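Local structure of PrgX (Enterococcus faecalis, 2AWI) at residues A[101-106]-A[111-116]; A[77-82]-A[152-157]; A[128-133]-A[160-165]. The protein is the receptor for the sex pheromone cCF10, a repressor that probably binds DNA and takes part in regulating conjugation. The protein carries 1 engineered substitution. One frame throughout, in Å; residues are numbered along the deposited sequence.

Contact 1: residues A[101-106]-A[111-116]; sequences PKRLTS and SIYLGY
The chain leaves helix 92-102 through a type I beta turn from Lys102 to Thr105 and comes back in helix 107-122, so that the CA atoms of Arg103 and Tyr113 stand only 5.5 Å apart. Between these two segments everything rests on this one pair, whose side chains run alongside each other in the same direction. Arg103 CB sits against the root of the tyrosine, 3.4 Å from Tyr113 CG, and the chain then follows the ring outward. With chi1 at 70°, CG of Arg103 is wedged between its backbone N and carbonyl carbon; from there the chain is extended to NE, which carries CD over the ring. Arg103 CD is 3.4 Å from the centroid of the Tyr113 ring and close to its normal, a CH-pi contact squarely over one face. Beyond CD the arginine rises away from the ring, leaving CZ of Arg103 5.6 Å from the Tyr113 centroid, with the guanidinium plane turned 52° from the ring; this is at most a weak cation-pi attraction. Its charge is met by Asp137 at NE and Glu100 at NH1. The turn is held by Lys102 O, which accepts both Thr105 N, at 3.0 Å, and Thr105 OG1, while Thr105 O is bonded to Tyr17 OH of the second subunit. CB and CD of Arg103 thus supply the apolar surface against the ring, while the cationic end, lifted off the face, is spent on outside carboxylates, consistent with dispersion rather than charge holding the pair together.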
# COMPACT_ATOMS: atom_id res chain seq x y z
N PRO A 101 13.46 -36.61 39.40
CA PRO A 101 14.49 -36.80 40.42
C PRO A 101 15.87 -36.31 40.00
O PRO A 101 16.67 -35.90 40.84
CB PRO A 101 14.48 -38.31 40.65
CG PRO A 101 13.07 -38.69 40.32
CD PRO A 101 12.82 -37.89 39.07
N LYS A 102 16.15 -36.38 38.70
CA LYS A 102 17.45 -35.98 38.16
C LYS A 102 17.49 -34.54 37.64
O LYS A 102 18.49 -34.12 37.06
CB LYS A 102 17.83 -36.91 37.01
CG LYS A 102 17.78 -38.39 37.37
CD LYS A 102 18.06 -39.28 36.16
CE LYS A 102 19.45 -39.05 35.59
NZ LYS A 102 19.74 -39.99 34.47
N ARG A 103 16.43 -33.78 37.87
CA ARG A 103 16.35 -32.41 37.37
C ARG A 103 17.45 -31.44 37.80
O ARG A 103 17.58 -30.37 37.21
CB ARG A 103 14.99 -31.80 37.71
CG ARG A 103 14.79 -31.52 39.18
CD ARG A 103 13.41 -30.94 39.46
NE ARG A 103 13.32 -30.45 40.83
CZ ARG A 103 13.48 -31.22 41.91
NH1 ARG A 103 13.72 -32.51 41.78
NH2 ARG A 103 13.42 -30.67 43.12
N LEU A 104 18.24 -31.80 38.81
CA LEU A 104 19.29 -30.90 39.26
C LEU A 104 20.69 -31.47 39.03
O LEU A 104 21.69 -30.86 39.41
CB LEU A 104 19.12 -30.58 40.75
CG LEU A 104 17.83 -29.85 41.17
CD1 LEU A 104 17.85 -29.60 42.68
CD2 LEU A 104 17.72 -28.54 40.42
N THR A 105 20.74 -32.65 38.42
CA THR A 105 22.01 -33.32 38.11
C THR A 105 22.92 -32.36 37.35
O THR A 105 24.13 -32.30 37.59
CB THR A 105 21.77 -34.57 37.24
OG1 THR A 105 20.87 -35.45 37.90
CG2 THR A 105 23.09 -35.29 36.97
N SER A 106 22.32 -31.61 36.43
CA SER A 106 23.05 -30.64 35.62
C SER A 106 22.06 -29.66 35.02
O SER A 106 20.85 -29.90 35.00
CB SER A 106 23.81 -31.35 34.50
OG SER A 106 22.92 -31.87 33.52
N SER A 111 16.96 -28.23 32.25
CA SER A 111 16.32 -27.75 31.03
C SER A 111 15.35 -28.80 30.49
O SER A 111 14.25 -28.48 30.05
CB SER A 111 17.38 -27.42 29.98
OG SER A 111 16.79 -26.78 28.86
N ILE A 112 15.75 -30.07 30.54
CA ILE A 112 14.89 -31.14 30.06
C ILE A 112 13.66 -31.22 30.96
O ILE A 112 12.53 -31.35 30.49
CB ILE A 112 15.63 -32.49 30.08
CG1 ILE A 112 16.77 -32.48 29.06
CG2 ILE A 112 14.66 -33.61 29.77
CD1 ILE A 112 17.66 -33.70 29.12
N TYR A 113 13.91 -31.13 32.27
CA TYR A 113 12.86 -31.17 33.28
C TYR A 113 11.76 -30.16 32.97
O TYR A 113 10.58 -30.51 32.95
CB TYR A 113 13.47 -30.87 34.65
CG TYR A 113 12.46 -30.56 35.73
CD1 TYR A 113 11.63 -31.55 36.25
CD2 TYR A 113 12.32 -29.26 36.21
CE1 TYR A 113 10.68 -31.26 37.23
CE2 TYR A 113 11.38 -28.95 37.19
CZ TYR A 113 10.56 -29.96 37.70
OH TYR A 113 9.64 -29.67 38.67
N LEU A 114 12.14 -28.91 32.73
CA LEU A 114 11.17 -27.87 32.42
C LEU A 114 10.45 -28.21 31.11
O LEU A 114 9.37 -27.70 30.83
CB LEU A 114 11.86 -26.50 32.29
CG LEU A 114 12.52 -25.95 33.56
CD1 LEU A 114 13.27 -24.66 33.25
CD2 LEU A 114 11.45 -25.73 34.63
N GLY A 115 11.07 -29.09 30.33
CA GLY A 115 10.48 -29.53 29.08
C GLY A 115 9.26 -30.38 29.39
O GLY A 115 8.25 -30.33 28.68
N TYR A 116 9.36 -31.17 30.45
CA TYR A 116 8.25 -32.01 30.87
C TYR A 116 7.15 -31.17 31.51
O TYR A 116 5.96 -31.42 31.30
CB TYR A 116 8.72 -33.07 31.87
CG TYR A 116 9.45 -34.24 31.24
CD1 TYR A 116 10.68 -34.07 30.62
CD2 TYR A 116 8.90 -35.52 31.29
CE1 TYR A 116 11.36 -35.16 30.06
CE2 TYR A 116 9.57 -36.62 30.74
CZ TYR A 116 10.79 -36.43 30.12
OH TYR A 116 11.44 -37.52 29.58

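Contact 2: residues A[77-82]-A[152-157]. Engineered in segment 152-157: Cys153 (natural residue Tyr).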
# COMPACT_ATOMS: atom_id res chain seq x y z
N LYS A 77 19.76 -38.13 24.27
CA LYS A 77 18.67 -39.08 24.15
C LYS A 77 17.44 -38.52 24.86
O LYS A 77 16.34 -38.49 24.31
CB LYS A 77 19.06 -40.42 24.79
CG LYS A 77 20.33 -41.03 24.23
CD LYS A 77 20.80 -42.20 25.08
CE LYS A 77 22.15 -42.73 24.62
NZ LYS A 77 22.72 -43.77 25.53
N GLU A 78 17.65 -38.06 26.10
CA GLU A 78 16.58 -37.49 26.92
C GLU A 78 15.94 -36.25 26.31
O GLU A 78 14.72 -36.19 26.15
CB GLU A 78 17.12 -37.15 28.31
CG GLU A 78 17.58 -38.36 29.12
CD GLU A 78 16.43 -39.21 29.60
OE1 GLU A 78 15.29 -38.99 29.15
OE2 GLU A 78 16.66 -40.12 30.44
N LYS A 79 16.76 -35.26 25.96
CA LYS A 79 16.24 -34.03 25.37
C LYS A 79 15.49 -34.33 24.08
O LYS A 79 14.57 -33.61 23.70
CB LYS A 79 17.38 -33.03 25.11
CG LYS A 79 16.90 -31.62 24.77
CD LYS A 79 18.06 -30.62 24.69
CE LYS A 79 18.56 -30.17 26.07
NZ LYS A 79 17.66 -29.17 26.72
N LEU A 80 15.88 -35.42 23.42
CA LEU A 80 15.24 -35.84 22.17
C LEU A 80 13.88 -36.45 22.50
O LEU A 80 12.88 -36.19 21.84
CB LEU A 80 16.14 -36.86 21.46
CG LEU A 80 15.79 -37.38 20.06
CD1 LEU A 80 14.56 -38.27 20.10
CD2 LEU A 80 15.58 -36.20 19.13
N LEU A 81 13.87 -37.26 23.55
CA LEU A 81 12.66 -37.95 24.00
C LEU A 81 11.48 -37.01 24.22
O LEU A 81 10.32 -37.42 24.10
CB LEU A 81 12.98 -38.71 25.29
CG LEU A 81 12.07 -39.85 25.75
CD1 LEU A 81 11.83 -40.81 24.60
CD2 LEU A 81 12.74 -40.58 26.92
N ILE A 82 11.76 -35.74 24.54
CA ILE A 82 10.70 -34.76 24.79
C ILE A 82 9.73 -34.59 23.62
O ILE A 82 8.52 -34.52 23.83
CB ILE A 82 11.31 -33.37 25.13
CG1 ILE A 82 11.82 -33.37 26.57
CG2 ILE A 82 10.26 -32.26 24.95
CD1 ILE A 82 12.45 -32.06 26.98
N ASP A 152 22.11 -21.61 30.35
CA ASP A 152 21.43 -20.78 31.34
C ASP A 152 20.35 -19.95 30.63
O ASP A 152 19.24 -19.79 31.14
CB ASP A 152 22.41 -19.85 32.05
CG ASP A 152 23.33 -20.60 33.00
OD1 ASP A 152 22.81 -21.32 33.87
OD2 ASP A 152 24.57 -20.46 32.86
N CYS A 153 20.68 -19.43 29.46
CA CYS A 153 19.71 -18.65 28.70
C CYS A 153 18.64 -19.57 28.12
O CYS A 153 17.53 -19.13 27.84
CB CYS A 153 20.41 -17.85 27.60
SG CYS A 153 21.31 -16.41 28.26
N GLU A 154 18.95 -20.85 27.95
CA GLU A 154 17.96 -21.79 27.44
C GLU A 154 16.98 -22.03 28.59
O GLU A 154 15.77 -22.01 28.40
CB GLU A 154 18.63 -23.11 27.02
CG GLU A 154 17.70 -24.07 26.30
CD GLU A 154 18.38 -25.39 25.94
OE1 GLU A 154 19.47 -25.36 25.31
OE2 GLU A 154 17.83 -26.45 26.29
N ILE A 155 17.53 -22.26 29.78
CA ILE A 155 16.72 -22.48 30.97
C ILE A 155 15.77 -21.30 31.20
O ILE A 155 14.57 -21.48 31.42
CB ILE A 155 17.62 -22.67 32.22
CG1 ILE A 155 18.19 -24.10 32.23
CG2 ILE A 155 16.84 -22.36 33.49
CD1 ILE A 155 19.20 -24.37 33.33
N VAL A 156 16.31 -20.09 31.13
CA VAL A 156 15.48 -18.90 31.33
C VAL A 156 14.31 -18.86 30.36
O VAL A 156 13.20 -18.48 30.73
CB VAL A 156 16.32 -17.63 31.16
CG1 VAL A 156 15.48 -16.53 30.52
CG2 VAL A 156 16.80 -17.16 32.53
N SER A 157 14.56 -19.25 29.12
CA SER A 157 13.54 -19.27 28.09
C SER A 157 12.47 -20.30 28.43
O SER A 157 11.28 -20.06 28.27
CB SER A 157 14.17 -19.61 26.74
OG SER A 157 13.19 -19.67 25.72
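Lys79 and Glu154 meet in a salt bridge, the sole link between segments 77-82 and 152-157. The two side chains approach from opposite directions, and the ammonium NZ of Lys79 gives a hydrogen bond of 2.8 Å to OE2 of Glu154, which it reaches nearly in continuation of the CD-OE2 bond. Glu154 has CG anti to its backbone N (chi1 -172°) and stays extended, pushing its carboxylate far out from helix 150-159. Lys79 starts in the same way but bends at chi3 and chi4, which turns NZ onto the oxygen.

A second, hydroxyl partner meets OE2 of Glu154: Ser111 OG of helix 107-122 lies 2.8 Å from it in a probable hydrogen bond. One carboxylate oxygen is therefore gripped from two helices, which would favour its charged form. Asn158 OD1 also lies within hydrogen-bonding reach of Ser111 OG, and one hydroxyl proton cannot serve both acceptors.

No apolar side-chain contact joins the segments. The backbones remain well separated, with 12.5 Å between the CA atoms of Lys79 and Glu154, and the lysine rests on Gln108 and Ser111 instead. The arrangement is an interhelical salt bridge near the surface of an all-helical domain, spanning helices 74-87 and 150-159 past helix 107-122, whose Ser111 touches both; helices 107-122 and 150-159 belong to the TPR region of this pheromone receptor.

Contact 3: residues A[128-133]-A[160-165]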
# COMPACT_ATOMS: atom_id res chain seq x y z
N PRO A 128 2.06 -31.49 40.71
CA PRO A 128 2.11 -30.82 42.01
C PRO A 128 3.53 -30.59 42.54
O PRO A 128 3.79 -29.58 43.19
CB PRO A 128 1.30 -31.75 42.91
CG PRO A 128 1.57 -33.10 42.32
CD PRO A 128 1.43 -32.82 40.84
N THR A 129 4.43 -31.52 42.25
CA THR A 129 5.81 -31.40 42.71
C THR A 129 6.45 -30.12 42.18
O THR A 129 7.31 -29.54 42.83
CB THR A 129 6.68 -32.60 42.27
OG1 THR A 129 6.62 -32.74 40.84
CG2 THR A 129 6.19 -33.88 42.92
N PHE A 130 6.02 -29.69 41.00
CA PHE A 130 6.57 -28.49 40.38
C PHE A 130 6.49 -27.28 41.32
O PHE A 130 7.52 -26.79 41.78
CB PHE A 130 5.84 -28.16 39.08
CG PHE A 130 6.37 -26.96 38.37
CD1 PHE A 130 7.70 -26.92 37.92
CD2 PHE A 130 5.56 -25.85 38.15
CE1 PHE A 130 8.21 -25.80 37.27
CE2 PHE A 130 6.06 -24.71 37.50
CZ PHE A 130 7.39 -24.69 37.06
N ASN A 131 5.28 -26.82 41.59
CA ASN A 131 5.08 -25.67 42.47
C ASN A 131 5.71 -25.87 43.84
O ASN A 131 6.12 -24.90 44.49
CB ASN A 131 3.58 -25.38 42.64
CG ASN A 131 2.99 -24.65 41.46
OD1 ASN A 131 1.83 -24.24 41.50
ND2 ASN A 131 3.77 -24.49 40.40
N LYS A 132 5.79 -27.12 44.28
CA LYS A 132 6.37 -27.42 45.58
C LYS A 132 7.90 -27.31 45.63
O LYS A 132 8.47 -27.18 46.71
CB LYS A 132 5.95 -28.82 46.04
CG LYS A 132 4.68 -28.90 46.89
CD LYS A 132 3.41 -28.53 46.13
CE LYS A 132 3.14 -27.03 46.15
NZ LYS A 132 2.88 -26.53 47.53
N THR A 133 8.55 -27.35 44.47
CA THR A 133 10.01 -27.29 44.47
C THR A 133 10.66 -26.25 43.56
O THR A 133 11.86 -25.98 43.69
CB THR A 133 10.62 -28.66 44.09
OG1 THR A 133 10.36 -28.93 42.70
CG2 THR A 133 10.00 -29.78 44.93
N LEU A 160 10.16 -18.93 31.17
CA LEU A 160 9.17 -17.95 30.73
C LEU A 160 7.97 -18.67 30.14
O LEU A 160 6.92 -18.07 29.92
CB LEU A 160 9.77 -17.03 29.65
CG LEU A 160 10.71 -15.90 30.09
CD1 LEU A 160 11.29 -15.19 28.87
CD2 LEU A 160 9.94 -14.91 30.95
N ASN A 161 8.13 -19.97 29.91
CA ASN A 161 7.08 -20.79 29.32
C ASN A 161 6.18 -21.50 30.33
O ASN A 161 5.06 -21.89 30.01
CB ASN A 161 7.72 -21.83 28.40
CG ASN A 161 6.76 -22.37 27.37
OD1 ASN A 161 6.36 -21.65 26.45
ND2 ASN A 161 6.37 -23.63 27.52
N VAL A 162 6.65 -21.67 31.56
CA VAL A 162 5.86 -22.36 32.57
C VAL A 162 5.83 -21.62 33.91
O VAL A 162 5.55 -22.23 34.95
CB VAL A 162 6.40 -23.79 32.81
CG1 VAL A 162 6.36 -24.58 31.52
CG2 VAL A 162 7.82 -23.72 33.35
N LEU A 163 6.10 -20.33 33.89
CA LEU A 163 6.12 -19.56 35.13
C LEU A 163 5.68 -18.12 34.89
O LEU A 163 5.93 -17.55 33.83
CB LEU A 163 7.54 -19.57 35.70
CG LEU A 163 7.79 -19.95 37.16
CD1 LEU A 163 7.09 -21.27 37.48
CD2 LEU A 163 9.29 -20.08 37.39
N PRO A 164 5.00 -17.51 35.87
CA PRO A 164 4.56 -16.12 35.68
C PRO A 164 5.81 -15.29 35.41
O PRO A 164 6.86 -15.53 35.99
CB PRO A 164 3.92 -15.78 37.02
CG PRO A 164 3.35 -17.11 37.46
CD PRO A 164 4.48 -18.06 37.14
N TYR A 165 5.70 -14.31 34.52
CA TYR A 165 6.84 -13.48 34.16
C TYR A 165 7.68 -12.99 35.34
O TYR A 165 8.91 -13.07 35.31
CB TYR A 165 6.37 -12.27 33.35
CG TYR A 165 7.50 -11.35 32.95
CD1 TYR A 165 8.43 -11.74 31.97
CD2 TYR A 165 7.67 -10.12 33.57
CE1 TYR A 165 9.49 -10.92 31.63
CE2 TYR A 165 8.73 -9.28 33.23
CZ TYR A 165 9.64 -9.69 32.26
OH TYR A 165 10.70 -8.88 31.94
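Phe130 O accepts the backbone N of Thr133 at 2.9 Å in the first part of helix 128-142, the helix that presents the Phe130 ring to the loop at 160-165. No hydrogen bond crosses between the segments; the contact is made by the far end of the ring. With CG anti to the backbone N (chi1 -178°), the phenyl group reaches out from its helix, and its CZ and CE2 meet both Val162 and Leu163. Leu163 CD1 is the closest of these partners, 3.5 Å from Phe130 CZ, and the two side chains cross obliquely. Val162 offers a methyl, with CG2 at 3.9 Å from Phe130 CZ, and also its backbone carbonyl, whose O is 3.6 Å from Phe130 CE2. The CA atoms of Phe130 and Val162 are 10.0 Å apart, so the phenyl group bridges most of the gap, met by the Val162 and Leu163 side chains. Ile117 of helix 107-122 touches both Phe130 and Val162, and Leu163 continues onto Ile134, Leu138 and Val168. The result is a small buried hydrophobic cluster in the TPR region, where the loop between helices 150-159 and 165-172 is packed against the start of helix 128-142.

Helix 107-122 relates all three contacts: it supplies Tyr113 to contact 1, and its neighbouring residues pack between or beside the partners of the other two. Contact 2 lies nearer the surface and is ionic, joining helices distant in sequence; contact 1 nests within the loop it closes, and Ile112 packs on Glu78 and Ile82. Contact 3 is buried and apolar, while contact 1 is partly buried and mixes both characters, an aliphatic chain on a ring with the charge led outward. Contacts 1 and 3 also touch, Tyr113 OH lying 3.4 Å from Phe130 CD1. Contacts 2 and 3 adjoin in sequence but do not otherwise meet.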